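Local coordinates for methyltransferase domain-containing protein (Serratia marcescens, PDB 7CLU) that acts as an S-adenosylmethionine-dependent O-methyltransferase of the prodigiosin synthetic pathway, recognising its substrate by induced fit and working as a dimer, at residues I59-R62 with Y66-Q69; G93-H98 with Q146-K151; A185-Y190 with G217-V222; L290-M295 with G302-A307. One frame throughout, in Å; residues are numbered along the deposited sequence.

The contacts follow one another along the chain without touching. Contact 1, in the N-terminal dimerisation domain, joins helix 51-63 to the start of a small beta-hairpin, its centre about 24 Å from that of contact 2. Contact 2 pairs two helices, one of which carries Gln146 of the S-adenosyl-L-homocysteine site; its nearest atoms come within about 6 Å of contact 4. Contact 4 places Glu304 against His247, the predicted proton acceptor; the Glu304 side chain is about 10 Å from that of Arg331, also of the cofactor site. Contact 3 lies at an edge of the Rossmann-like sheet, its centre about 32 Å from that of contact 4. Contacts 1, 2 and 4 touch the second subunit.

Contact 1: residues I59-R62 with Y66-Q69; sequences IALR and YLDQ
Leu61 O, near the C-terminal end of helix 51-63, takes the backbone N-H groups of two successive residues. The bond from Tyr66 N is 3.0 Å long to Leu61 O and is bent at the hydrogen (137°). Leu67 N adds a weak one, 3.4 Å from the same oxygen. Next along the chain, Arg62 reaches over Leu67 and Gln69. Its CD sits 3.2 Å from Leu67 O, and Arg62 CA turns its hydrogen to the same carbonyl in a CH...O contact. The arginine chain leaves with CG anti to the backbone N (chi1 158°) and bends at chi2, which brings the aliphatic part across Gln69 at about a right angle, with Arg62 CD 3.9 Å from Gln69 CB. At NE a water bridges the segments, accepting from Arg62 NE at 3.0 Å and donating to Gln69 O at 2.6 Å. Apolar packing adds to this: Leu61 CB meets Leu67 CD1 at 4.0 Å, and Leu67 continues onto Phe30 and Leu33. The Tyr66 ring leads away from the helix, and its OH bonds Gln11 of the second subunit. Gln69 OE1 bonds Gly72 N, within the hairpin of strands 68-70 and 73-75 that belongs to the dimerisation domain, a member of the helix-turn-helix clan. One firm and one weak backbone bond to a single carbonyl thus hold the returning chain at the helix end, and Arg62 ties the first strand to the helix by methylene packing and a water bridge.

Contact 2: residues G93-H98 with Q146-K151; sequences GWLGRH and QEFLGK
Two helices, 93-107 and 139-152, meet here through a small aromatic cluster, with Trp94 and Leu95 of the first lying against Phe148 of the second. Trp94 CE3 stands over one face of the Phe148 ring, toward its rim, and is 3.4 Å from Phe148 CD2. The tryptophan six-membered ring and the phenylalanine ring have centroids 5.0 Å apart and planes inclined at 31°. Phe148 CB in turn lies above one face of the indole, 3.9 Å from Trp94 CE3, while His98 CB, one helical turn on from Trp94, lies over the opposite face, so both faces are covered near the rim. Both aromatic side chains leave their helices with CG anti to the backbone N (chi1 -177° for Trp94 and 177° for Phe148), which directs each ring toward the other helix. The far end of the Phe148 ring reaches Leu95: Phe148 CZ is 3.4 Å from Leu95 CB, and Leu95 N lies above the same ring face as Trp94 CE3. The side chains that meet are apolar and the joint is mostly buried; the phenylalanine takes the larger share of it, filling the notch between two consecutive residues of the other helix.

Helix 139-152 also carries Gln146, a residue of the S-adenosyl-L-homocysteine site, two residues before Phe148. Phe152 of the same helix meets the Phe148 ring, and Lys151 NZ bonds Trp91 O, tying helix 139-152 to the chain just before helix 93-107. Leu95 packs on Met12 of the second subunit, bringing the N-terminal part of that chain against helix 93-107.

Contact 3: residues A185-Y190 with G217-V222; sequences AIADAY and GERIDV
The guanidinium of Arg219 carries Ala187 CB over one face and has Tyr190 O and a water at its edge, both in its plane. It joins helix 181-189 to the turn leading into strand 221-224, an outermost strand of the Rossmann-like sheet in the methyltransferase domain. Ala187 CB lies 3.9 Å from Arg219 NE and equally far from Arg219 CG, so the methyl rests on both the flat group and the methylenes before it. CG stands anti to the backbone N (chi1 -176°) and the chain bends at chi2, which carries the guanidinium across to Ala187 and Tyr190. There Arg219 NH2 gives a weak bond to Tyr190 O, 3.1 Å long and strongly bent (123°). Its stronger partner is Ile193 O, just before the neighbouring strand 194-199, so one nitrogen spans two carbonyls of the chain that connects helix to strand. The Tyr190 ring turns away, its edge near Ile186 O and its OH bonded to Val161 O. Leu195 of strand 194-199 touches both Ala187 and Arg219. The water completes the link, accepting from Arg219 NE at 2.8 Å and donating to Ala187 O at 2.5 Å.

Contact 4: residues L290-M295 with G302-A307; sequences LLSLNM and GIESSA
Glu304 lies against helix 286-298 from CB to OE2, starting with CB 3.9 Å from Ser292 OG. Its CG turns in toward the helix, 3.7 Å from both Ser292 N and Ser292 CB. This inward course follows from the torsions: CG is anti to the carbonyl carbon (chi1 -54°), and the chain bends again at chi2 (-64°), folding the carboxylate back over the helix surface. At the tip, Glu304 OE2 lies 3.4 Å from Leu291 CD2, with Met295 CG more loosely beside it at 4.1 Å. The same oxygen is hydrogen-bonded to ND1 of His247, the residue predicted to be the proton acceptor. A carboxylate on ND1 in this way would be expected to fix the rotation of the imidazole, consistent with the His-Glu pairs of O-methyltransferases of this family.

Behind the side chain, the glutamate backbone is held as well. Glu304 N donates to Ser292 OG over 3.2 Å in an almost straight bond (177°), and that hydroxyl is also bonded by Gln56 NE2 of the second subunit, which makes the serine a link between the loop bearing Glu304 and the dimer partner. Farther up the helix, Met295 CB closes on Gly302 O at 3.3 Å, at the start of the returning chain.

The segment 302-307 thus runs back past the helix it has just left. Ile303 pairs by its backbone with His247, Leu291 packs on Trp244 and His247, and Ser306 caps the N-terminus of helix 307-316. Toward helix 93-107, Leu293 packs on Trp107, and Asn294 touches Leu103 and bonds Trp107 NE1 through OD1.

Contact 1: residues I59-R62 with Y66-Q69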
loop_
_atom_site.group_PDB
_atom_site.type_symbol
_atom_site.label_atom_id
_atom_site.label_comp_id
_atom_site.label_asym_id
_atom_site.label_seq_id
_atom_site.Cartn_x
_atom_site.Cartn_y
_atom_site.Cartn_z
ATOM N N ILE A 59 -12.896 -7.777 11.165
ATOM C CA ILE A 59 -13.862 -7.649 10.079
ATOM C C ILE A 59 -13.157 -7.293 8.781
ATOM O O ILE A 59 -13.489 -7.819 7.715
ATOM C CB ILE A 59 -14.929 -6.602 10.443
ATOM C CG1 ILE A 59 -15.824 -7.108 11.575
ATOM C CG2 ILE A 59 -15.756 -6.210 9.226
ATOM C CD1 ILE A 59 -16.821 -6.029 12.068
ATOM N N ALA A 60 -12.190 -6.373 8.848
ATOM C CA ALA A 60 -11.413 -6.027 7.667
ATOM C C ALA A 60 -10.655 -7.238 7.136
ATOM O O ALA A 60 -10.662 -7.501 5.932
ATOM C CB ALA A 60 -10.438 -4.877 7.985
ATOM N N LEU A 61 -9.962 -7.969 8.020
ATOM C CA LEU A 61 -9.214 -9.139 7.564
ATOM C C LEU A 61 -10.147 -10.193 6.987
ATOM O O LEU A 61 -9.789 -10.891 6.037
ATOM C CB LEU A 61 -8.403 -9.742 8.721
ATOM C CG LEU A 61 -7.324 -8.842 9.322
ATOM C CD1 LEU A 61 -6.858 -9.418 10.664
ATOM C CD2 LEU A 61 -6.175 -8.704 8.318
ATOM N N ARG A 62 -11.346 -10.317 7.542
ATOM C CA ARG A 62 -12.312 -11.249 6.962
ATOM C C ARG A 62 -12.739 -10.766 5.587
ATOM O O ARG A 62 -12.756 -11.535 4.615
ATOM C CB ARG A 62 -13.519 -11.372 7.889
ATOM C CG ARG A 62 -14.792 -11.854 7.193
ATOM C CD ARG A 62 -14.638 -13.281 6.659
ATOM N NE ARG A 62 -15.860 -13.748 6.019
ATOM C CZ ARG A 62 -16.171 -13.543 4.744
ATOM N NH1 ARG A 62 -15.349 -12.873 3.961
ATOM N NH2 ARG A 62 -17.319 -14.004 4.252
ATOM N N TYR A 66 -8.471 -13.002 4.293
ATOM C CA TYR A 66 -7.407 -13.614 5.082
ATOM C C TYR A 66 -7.949 -14.470 6.216
ATOM O O TYR A 66 -7.277 -15.413 6.642
ATOM C CB TYR A 66 -6.454 -12.533 5.609
ATOM C CG TYR A 66 -5.613 -11.986 4.472
ATOM C CD1 TYR A 66 -4.461 -12.648 4.060
ATOM C CD2 TYR A 66 -6.022 -10.867 3.755
ATOM C CE1 TYR A 66 -3.714 -12.186 2.987
ATOM C CE2 TYR A 66 -5.298 -10.399 2.682
ATOM C CZ TYR A 66 -4.139 -11.060 2.299
ATOM O OH TYR A 66 -3.404 -10.593 1.231
ATOM N N LEU A 67 -9.158 -14.187 6.688
ATOM C CA LEU A 67 -9.802 -15.008 7.694
ATOM C C LEU A 67 -11.186 -15.403 7.207
ATOM O O LEU A 67 -11.788 -14.718 6.370
ATOM C CB LEU A 67 -9.929 -14.273 9.027
ATOM C CG LEU A 67 -8.659 -13.843 9.754
ATOM C CD1 LEU A 67 -9.020 -12.984 10.953
ATOM C CD2 LEU A 67 -7.821 -15.084 10.178
ATOM N N ASP A 68 -11.663 -16.531 7.725
ATOM C CA ASP A 68 -13.048 -16.957 7.613
ATOM C C ASP A 68 -13.807 -16.506 8.855
ATOM O O ASP A 68 -13.230 -16.294 9.927
ATOM C CB ASP A 68 -13.150 -18.485 7.479
ATOM C CG ASP A 68 -12.542 -19.012 6.195
ATOM O OD1 ASP A 68 -12.671 -18.347 5.145
ATOM O OD2 ASP A 68 -11.918 -20.092 6.233
ATOM N N GLN A 69 -15.123 -16.376 8.710
ATOM C CA GLN A 69 -15.979 -16.108 9.856
ATOM C C GLN A 69 -17.281 -16.878 9.687
ATOM O O GLN A 69 -17.976 -16.717 8.684
ATOM C CB GLN A 69 -16.234 -14.607 10.012
ATOM C CG GLN A 69 -16.959 -14.193 11.288
ATOM C CD GLN A 69 -18.468 -14.089 11.091
ATOM O OE1 GLN A 69 -19.232 -14.983 11.460
ATOM N NE2 GLN A 69 -18.893 -12.988 10.478
HETATM O O HOH W 1 -18.482 -14.560 7.279
#

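Contact 2: residues G93-H98 with Q146-K151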
loop_
_atom_site.group_PDB
_atom_site.type_symbol
_atom_site.label_atom_id
_atom_site.label_comp_id
_atom_site.label_asym_id
_atom_site.label_seq_id
_atom_site.Cartn_x
_atom_site.Cartn_y
_atom_site.Cartn_z
ATOM N N GLY A 93 6.240 -11.987 9.146
ATOM C CA GLY A 93 6.423 -10.936 10.135
ATOM C C GLY A 93 7.619 -10.039 9.871
ATOM O O GLY A 93 7.564 -8.831 10.128
ATOM N N TRP A 94 8.716 -10.600 9.359
ATOM C CA TRP A 94 9.870 -9.737 9.117
ATOM C C TRP A 94 9.536 -8.665 8.094
ATOM O O TRP A 94 9.878 -7.493 8.284
ATOM C CB TRP A 94 11.105 -10.520 8.660
ATOM C CG TRP A 94 12.279 -9.562 8.507
ATOM C CD1 TRP A 94 13.217 -9.250 9.459
ATOM C CD2 TRP A 94 12.581 -8.744 7.366
ATOM N NE1 TRP A 94 14.096 -8.314 8.965
ATOM C CE2 TRP A 94 13.723 -7.983 7.687
ATOM C CE3 TRP A 94 12.001 -8.588 6.102
ATOM C CZ2 TRP A 94 14.294 -7.082 6.786
ATOM C CZ3 TRP A 94 12.566 -7.689 5.215
ATOM C CH2 TRP A 94 13.699 -6.952 5.559
ATOM N N LEU A 95 8.865 -9.041 7.001
ATOM C CA LEU A 95 8.495 -8.039 6.006
ATOM C C LEU A 95 7.568 -6.995 6.606
ATOM O O LEU A 95 7.730 -5.791 6.367
ATOM C CB LEU A 95 7.851 -8.706 4.797
ATOM C CG LEU A 95 7.398 -7.825 3.623
ATOM C CD1 LEU A 95 8.564 -6.998 3.100
ATOM C CD2 LEU A 95 6.801 -8.693 2.502
ATOM N N GLY A 96 6.590 -7.437 7.396
ATOM C CA GLY A 96 5.696 -6.498 8.046
ATOM C C GLY A 96 6.430 -5.453 8.858
ATOM O O GLY A 96 6.115 -4.259 8.784
ATOM N N ARG A 97 7.416 -5.882 9.653
ATOM C CA ARG A 97 8.127 -4.906 10.471
ATOM C C ARG A 97 9.084 -4.064 9.634
ATOM O O ARG A 97 9.284 -2.881 9.933
ATOM C CB ARG A 97 8.875 -5.586 11.619
ATOM C CG ARG A 97 9.293 -4.586 12.703
ATOM C CD ARG A 97 9.993 -5.241 13.891
ATOM N NE ARG A 97 11.095 -6.091 13.461
ATOM C CZ ARG A 97 12.353 -5.682 13.327
ATOM N NH1 ARG A 97 12.689 -4.419 13.600
ATOM N NH2 ARG A 97 13.278 -6.542 12.915
ATOM N N HIS A 98 9.660 -4.643 8.578
ATOM C CA HIS A 98 10.432 -3.848 7.626
ATOM C C HIS A 98 9.569 -2.749 7.012
ATOM O O HIS A 98 10.015 -1.606 6.852
ATOM C CB HIS A 98 11.005 -4.761 6.539
ATOM C CG HIS A 98 11.974 -4.086 5.611
ATOM N ND1 HIS A 98 13.131 -3.476 6.051
ATOM C CD2 HIS A 98 11.970 -3.954 4.264
ATOM C CE1 HIS A 98 13.791 -2.990 5.015
ATOM N NE2 HIS A 98 13.109 -3.268 3.919
ATOM N N GLN A 146 18.578 -11.122 5.110
ATOM C CA GLN A 146 18.976 -12.134 4.145
ATOM C C GLN A 146 18.300 -13.468 4.431
ATOM O O GLN A 146 17.953 -14.197 3.495
ATOM C CB GLN A 146 20.500 -12.237 4.129
ATOM C CG GLN A 146 21.139 -10.954 3.557
ATOM C CD GLN A 146 22.596 -11.095 3.193
ATOM O OE1 GLN A 146 23.424 -11.475 4.022
ATOM N NE2 GLN A 146 22.925 -10.772 1.949
ATOM N N GLU A 147 18.053 -13.781 5.703
ATOM C CA GLU A 147 17.357 -15.019 6.016
ATOM C C GLU A 147 15.882 -14.935 5.627
ATOM O O GLU A 147 15.297 -15.935 5.202
ATOM C CB GLU A 147 17.533 -15.366 7.497
ATOM C CG GLU A 147 16.863 -16.678 7.897
ATOM C CD GLU A 147 17.855 -17.774 8.269
ATOM O OE1 GLU A 147 19.051 -17.460 8.470
ATOM O OE2 GLU A 147 17.434 -18.953 8.342
ATOM N N PHE A 148 15.270 -13.760 5.733
ATOM C CA PHE A 148 13.934 -13.601 5.173
ATOM C C PHE A 148 13.943 -13.808 3.658
ATOM O O PHE A 148 13.144 -14.584 3.117
ATOM C CB PHE A 148 13.383 -12.230 5.520
ATOM C CG PHE A 148 12.054 -11.963 4.916
ATOM C CD1 PHE A 148 10.915 -12.570 5.436
ATOM C CD2 PHE A 148 11.932 -11.130 3.823
ATOM C CE1 PHE A 148 9.666 -12.330 4.884
ATOM C CE2 PHE A 148 10.685 -10.882 3.263
ATOM C CZ PHE A 148 9.552 -11.489 3.794
ATOM N N LEU A 149 14.831 -13.102 2.956
ATOM C CA LEU A 149 14.908 -13.242 1.506
ATOM C C LEU A 149 15.183 -14.676 1.092
ATOM O O LEU A 149 14.720 -15.115 0.036
ATOM C CB LEU A 149 16.008 -12.338 0.948
ATOM C CG LEU A 149 15.692 -10.871 0.675
ATOM C CD1 LEU A 149 16.828 -10.293 -0.139
ATOM C CD2 LEU A 149 14.352 -10.704 -0.045
ATOM N N GLY A 150 15.966 -15.405 1.892
ATOM C CA GLY A 150 16.325 -16.765 1.531
ATOM C C GLY A 150 15.108 -17.639 1.312
ATOM O O GLY A 150 15.070 -18.441 0.379
ATOM N N LYS A 151 14.085 -17.468 2.151
ATOM C CA LYS A 151 12.831 -18.186 1.969
ATOM C C LYS A 151 12.247 -17.936 0.586
ATOM O O LYS A 151 11.865 -18.879 -0.118
ATOM C CB LYS A 151 11.826 -17.763 3.043
ATOM C CG LYS A 151 12.080 -18.367 4.410
ATOM C CD LYS A 151 11.699 -17.406 5.531
ATOM C CE LYS A 151 10.444 -16.592 5.208
ATOM N NZ LYS A 151 9.746 -16.135 6.445
#

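Contact 3: residues A185-Y190 with G217-V222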
loop_
_atom_site.group_PDB
_atom_site.type_symbol
_atom_site.label_atom_id
_atom_site.label_comp_id
_atom_site.label_asym_id
_atom_site.label_seq_id
_atom_site.Cartn_x
_atom_site.Cartn_y
_atom_site.Cartn_z
ATOM N N ALA A 185 22.225 -26.102 -1.985
ATOM C CA ALA A 185 21.452 -26.795 -3.011
ATOM C C ALA A 185 22.364 -27.354 -4.097
ATOM O O ALA A 185 22.117 -28.448 -4.627
ATOM C CB ALA A 185 20.401 -25.862 -3.609
ATOM N N ILE A 186 23.440 -26.625 -4.422
ATOM C CA ILE A 186 24.412 -27.121 -5.389
ATOM C C ILE A 186 25.072 -28.388 -4.864
ATOM O O ILE A 186 25.099 -29.415 -5.549
ATOM C CB ILE A 186 25.450 -26.035 -5.726
ATOM C CG1 ILE A 186 24.758 -24.819 -6.344
ATOM C CG2 ILE A 186 26.492 -26.577 -6.683
ATOM C CD1 ILE A 186 25.656 -23.585 -6.431
ATOM N N ALA A 187 25.574 -28.344 -3.620
ATOM C CA ALA A 187 26.182 -29.520 -2.992
ATOM C C ALA A 187 25.249 -30.719 -3.001
ATOM O O ALA A 187 25.700 -31.867 -3.143
ATOM C CB ALA A 187 26.571 -29.225 -1.542
ATOM N N ASP A 188 23.952 -30.481 -2.788
ATOM C CA ASP A 188 23.009 -31.590 -2.706
ATOM C C ASP A 188 22.835 -32.295 -4.048
ATOM O O ASP A 188 22.460 -33.476 -4.074
ATOM C CB ASP A 188 21.650 -31.100 -2.199
ATOM C CG ASP A 188 21.713 -30.507 -0.790
ATOM O OD1 ASP A 188 22.625 -30.836 -0.002
ATOM O OD2 ASP A 188 20.817 -29.714 -0.472
ATOM N N ALA A 189 23.111 -31.600 -5.155
ATOM C CA ALA A 189 22.895 -32.112 -6.502
ATOM C C ALA A 189 24.184 -32.341 -7.283
ATOM O O ALA A 189 24.142 -33.000 -8.329
ATOM C CB ALA A 189 21.994 -31.144 -7.287
ATOM N N TYR A 190 25.318 -31.826 -6.805
ATOM C CA TYR A 190 26.583 -31.879 -7.539
ATOM C C TYR A 190 27.704 -32.230 -6.574
ATOM O O TYR A 190 28.330 -31.343 -5.981
ATOM C CB TYR A 190 26.875 -30.549 -8.230
ATOM C CG TYR A 190 25.896 -30.167 -9.326
ATOM C CD1 TYR A 190 26.113 -30.542 -10.652
ATOM C CD2 TYR A 190 24.767 -29.414 -9.037
ATOM C CE1 TYR A 190 25.226 -30.176 -11.658
ATOM C CE2 TYR A 190 23.878 -29.044 -10.029
ATOM C CZ TYR A 190 24.111 -29.421 -11.337
ATOM O OH TYR A 190 23.219 -29.041 -12.314
ATOM N N GLY A 217 29.613 -27.535 7.116
ATOM C CA GLY A 217 30.789 -26.745 7.460
ATOM C C GLY A 217 32.067 -27.218 6.792
ATOM O O GLY A 217 32.996 -26.426 6.583
ATOM N N GLU A 218 32.156 -28.508 6.469
ATOM C CA GLU A 218 33.310 -28.983 5.714
ATOM C C GLU A 218 33.078 -28.951 4.215
ATOM O O GLU A 218 34.045 -28.874 3.448
ATOM C CB GLU A 218 33.681 -30.401 6.138
ATOM C CG GLU A 218 34.162 -30.495 7.566
ATOM C CD GLU A 218 34.821 -31.827 7.854
ATOM O OE1 GLU A 218 35.618 -31.890 8.815
ATOM O OE2 GLU A 218 34.543 -32.808 7.118
ATOM N N ARG A 219 31.821 -28.993 3.784
ATOM C CA ARG A 219 31.499 -29.020 2.363
ATOM C C ARG A 219 31.630 -27.646 1.707
ATOM O O ARG A 219 31.946 -27.558 0.512
ATOM C CB ARG A 219 30.076 -29.560 2.182
ATOM C CG ARG A 219 29.642 -29.743 0.742
ATOM C CD ARG A 219 30.298 -30.963 0.104
ATOM N NE ARG A 219 29.944 -31.078 -1.310
ATOM C CZ ARG A 219 30.495 -30.348 -2.275
ATOM N NH1 ARG A 219 31.430 -29.447 -1.979
ATOM N NH2 ARG A 219 30.111 -30.509 -3.538
ATOM N N ILE A 220 31.378 -26.574 2.458
ATOM C CA ILE A 220 31.298 -25.216 1.922
ATOM C C ILE A 220 32.208 -24.315 2.752
ATOM O O ILE A 220 31.966 -24.114 3.949
ATOM C CB ILE A 220 29.850 -24.689 1.932
ATOM C CG1 ILE A 220 28.928 -25.618 1.120
ATOM C CG2 ILE A 220 29.779 -23.253 1.410
ATOM C CD1 ILE A 220 27.456 -25.292 1.318
ATOM N N ASP A 221 33.254 -23.783 2.129
ATOM C CA ASP A 221 34.157 -22.891 2.846
ATOM C C ASP A 221 33.591 -21.477 2.912
ATOM O O ASP A 221 32.881 -21.019 2.011
ATOM C CB ASP A 221 35.530 -22.848 2.178
ATOM C CG ASP A 221 36.267 -24.171 2.262
ATOM O OD1 ASP A 221 36.203 -24.832 3.320
ATOM O OD2 ASP A 221 36.912 -24.547 1.262
ATOM N N VAL A 222 33.924 -20.780 3.991
ATOM C CA VAL A 222 33.638 -19.359 4.124
ATOM C C VAL A 222 34.968 -18.634 4.060
ATOM O O VAL A 222 35.854 -18.880 4.888
ATOM C CB VAL A 222 32.893 -19.037 5.426
ATOM C CG1 VAL A 222 32.444 -17.582 5.430
ATOM C CG2 VAL A 222 31.699 -19.962 5.577
HETATM O O HOH W 2 27.964 -32.690 -2.370
#

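Contact 4: residues L290-M295 with G302-A307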
loop_
_atom_site.group_PDB
_atom_site.type_symbol
_atom_site.label_atom_id
_atom_site.label_comp_id
_atom_site.label_asym_id
_atom_site.label_seq_id
_atom_site.Cartn_x
_atom_site.Cartn_y
_atom_site.Cartn_z
ATOM N N LEU A 290 8.273 -1.022 -9.460
ATOM C CA LEU A 290 8.048 -0.414 -8.152
ATOM C C LEU A 290 9.223 -0.665 -7.219
ATOM O O LEU A 290 9.532 0.176 -6.361
ATOM C CB LEU A 290 6.753 -0.946 -7.541
ATOM C CG LEU A 290 5.515 -0.527 -8.337
ATOM C CD1 LEU A 290 4.297 -1.329 -7.928
ATOM C CD2 LEU A 290 5.269 0.942 -8.105
ATOM N N LEU A 291 9.898 -1.807 -7.390
ATOM C CA LEU A 291 11.093 -2.066 -6.606
ATOM C C LEU A 291 12.152 -1.004 -6.872
ATOM O O LEU A 291 12.893 -0.616 -5.962
ATOM C CB LEU A 291 11.644 -3.458 -6.910
ATOM C CG LEU A 291 12.690 -3.861 -5.868
ATOM C CD1 LEU A 291 12.035 -3.861 -4.484
ATOM C CD2 LEU A 291 13.369 -5.206 -6.193
ATOM N N SER A 292 12.226 -0.516 -8.115
ATOM C CA SER A 292 13.134 0.576 -8.448
ATOM C C SER A 292 12.842 1.810 -7.606
ATOM O O SER A 292 13.762 2.442 -7.064
ATOM C CB SER A 292 13.022 0.900 -9.937
ATOM O OG SER A 292 14.179 1.556 -10.412
ATOM N N LEU A 293 11.555 2.173 -7.488
ATOM C CA LEU A 293 11.176 3.302 -6.646
ATOM C C LEU A 293 11.519 3.040 -5.182
ATOM O O LEU A 293 11.901 3.962 -4.450
ATOM C CB LEU A 293 9.680 3.585 -6.803
ATOM C CG LEU A 293 9.213 4.272 -8.088
ATOM C CD1 LEU A 293 7.681 4.493 -8.084
ATOM C CD2 LEU A 293 9.940 5.614 -8.260
ATOM N N ASN A 294 11.371 1.786 -4.730
ATOM C CA ASN A 294 11.779 1.437 -3.373
ATOM C C ASN A 294 13.277 1.654 -3.185
ATOM O O ASN A 294 13.715 2.109 -2.125
ATOM C CB ASN A 294 11.393 -0.007 -3.049
ATOM C CG ASN A 294 11.598 -0.355 -1.578
ATOM O OD1 ASN A 294 10.879 0.134 -0.723
ATOM N ND2 ASN A 294 12.570 -1.221 -1.287
ATOM N N MET A 295 14.074 1.351 -4.208
ATOM C CA MET A 295 15.504 1.629 -4.118
ATOM C C MET A 295 15.764 3.128 -4.050
ATOM O O MET A 295 16.674 3.575 -3.341
ATOM C CB MET A 295 16.235 1.020 -5.311
ATOM C CG MET A 295 15.959 -0.429 -5.526
ATOM S SD MET A 295 15.879 -1.332 -3.973
ATOM C CE MET A 295 17.581 -1.320 -3.566
ATOM N N GLY A 302 20.458 3.025 -5.541
ATOM C CA GLY A 302 19.940 1.815 -6.152
ATOM C C GLY A 302 18.860 2.106 -7.176
ATOM O O GLY A 302 18.130 3.105 -7.093
ATOM N N ILE A 303 18.742 1.187 -8.139
ATOM C CA ILE A 303 17.887 1.323 -9.310
ATOM C C ILE A 303 17.802 -0.045 -9.993
ATOM O O ILE A 303 18.707 -0.870 -9.852
ATOM C CB ILE A 303 18.441 2.395 -10.265
ATOM C CG1 ILE A 303 17.418 2.772 -11.340
ATOM C CG2 ILE A 303 19.747 1.923 -10.926
ATOM C CD1 ILE A 303 17.554 4.226 -11.855
ATOM N N GLU A 304 16.704 -0.314 -10.691
ATOM C CA GLU A 304 16.610 -1.475 -11.558
ATOM C C GLU A 304 17.014 -1.061 -12.971
ATOM O O GLU A 304 16.900 0.114 -13.351
ATOM C CB GLU A 304 15.192 -2.065 -11.535
ATOM C CG GLU A 304 14.664 -2.398 -10.120
ATOM C CD GLU A 304 15.483 -3.484 -9.431
ATOM O OE1 GLU A 304 16.091 -4.317 -10.141
ATOM O OE2 GLU A 304 15.527 -3.502 -8.180
ATOM N N SER A 305 17.533 -2.024 -13.734
ATOM C CA SER A 305 18.046 -1.781 -15.075
ATOM C C SER A 305 17.533 -2.848 -16.037
ATOM O O SER A 305 17.096 -3.927 -15.631
ATOM C CB SER A 305 19.580 -1.762 -15.094
ATOM O OG SER A 305 20.113 -0.959 -14.052
ATOM N N SER A 306 17.589 -2.535 -17.331
ATOM C CA SER A 306 17.281 -3.531 -18.343
ATOM C C SER A 306 18.410 -4.559 -18.435
ATOM O O SER A 306 19.527 -4.339 -17.955
ATOM C CB SER A 306 17.052 -2.865 -19.703
ATOM O OG SER A 306 18.193 -2.145 -20.113
ATOM N N ALA A 307 18.089 -5.708 -19.035
ATOM C CA ALA A 307 19.115 -6.699 -19.349
ATOM C C ALA A 307 20.261 -6.064 -20.130
ATOM O O ALA A 307 21.436 -6.237 -19.785
ATOM C CB ALA A 307 18.501 -7.855 -20.139
#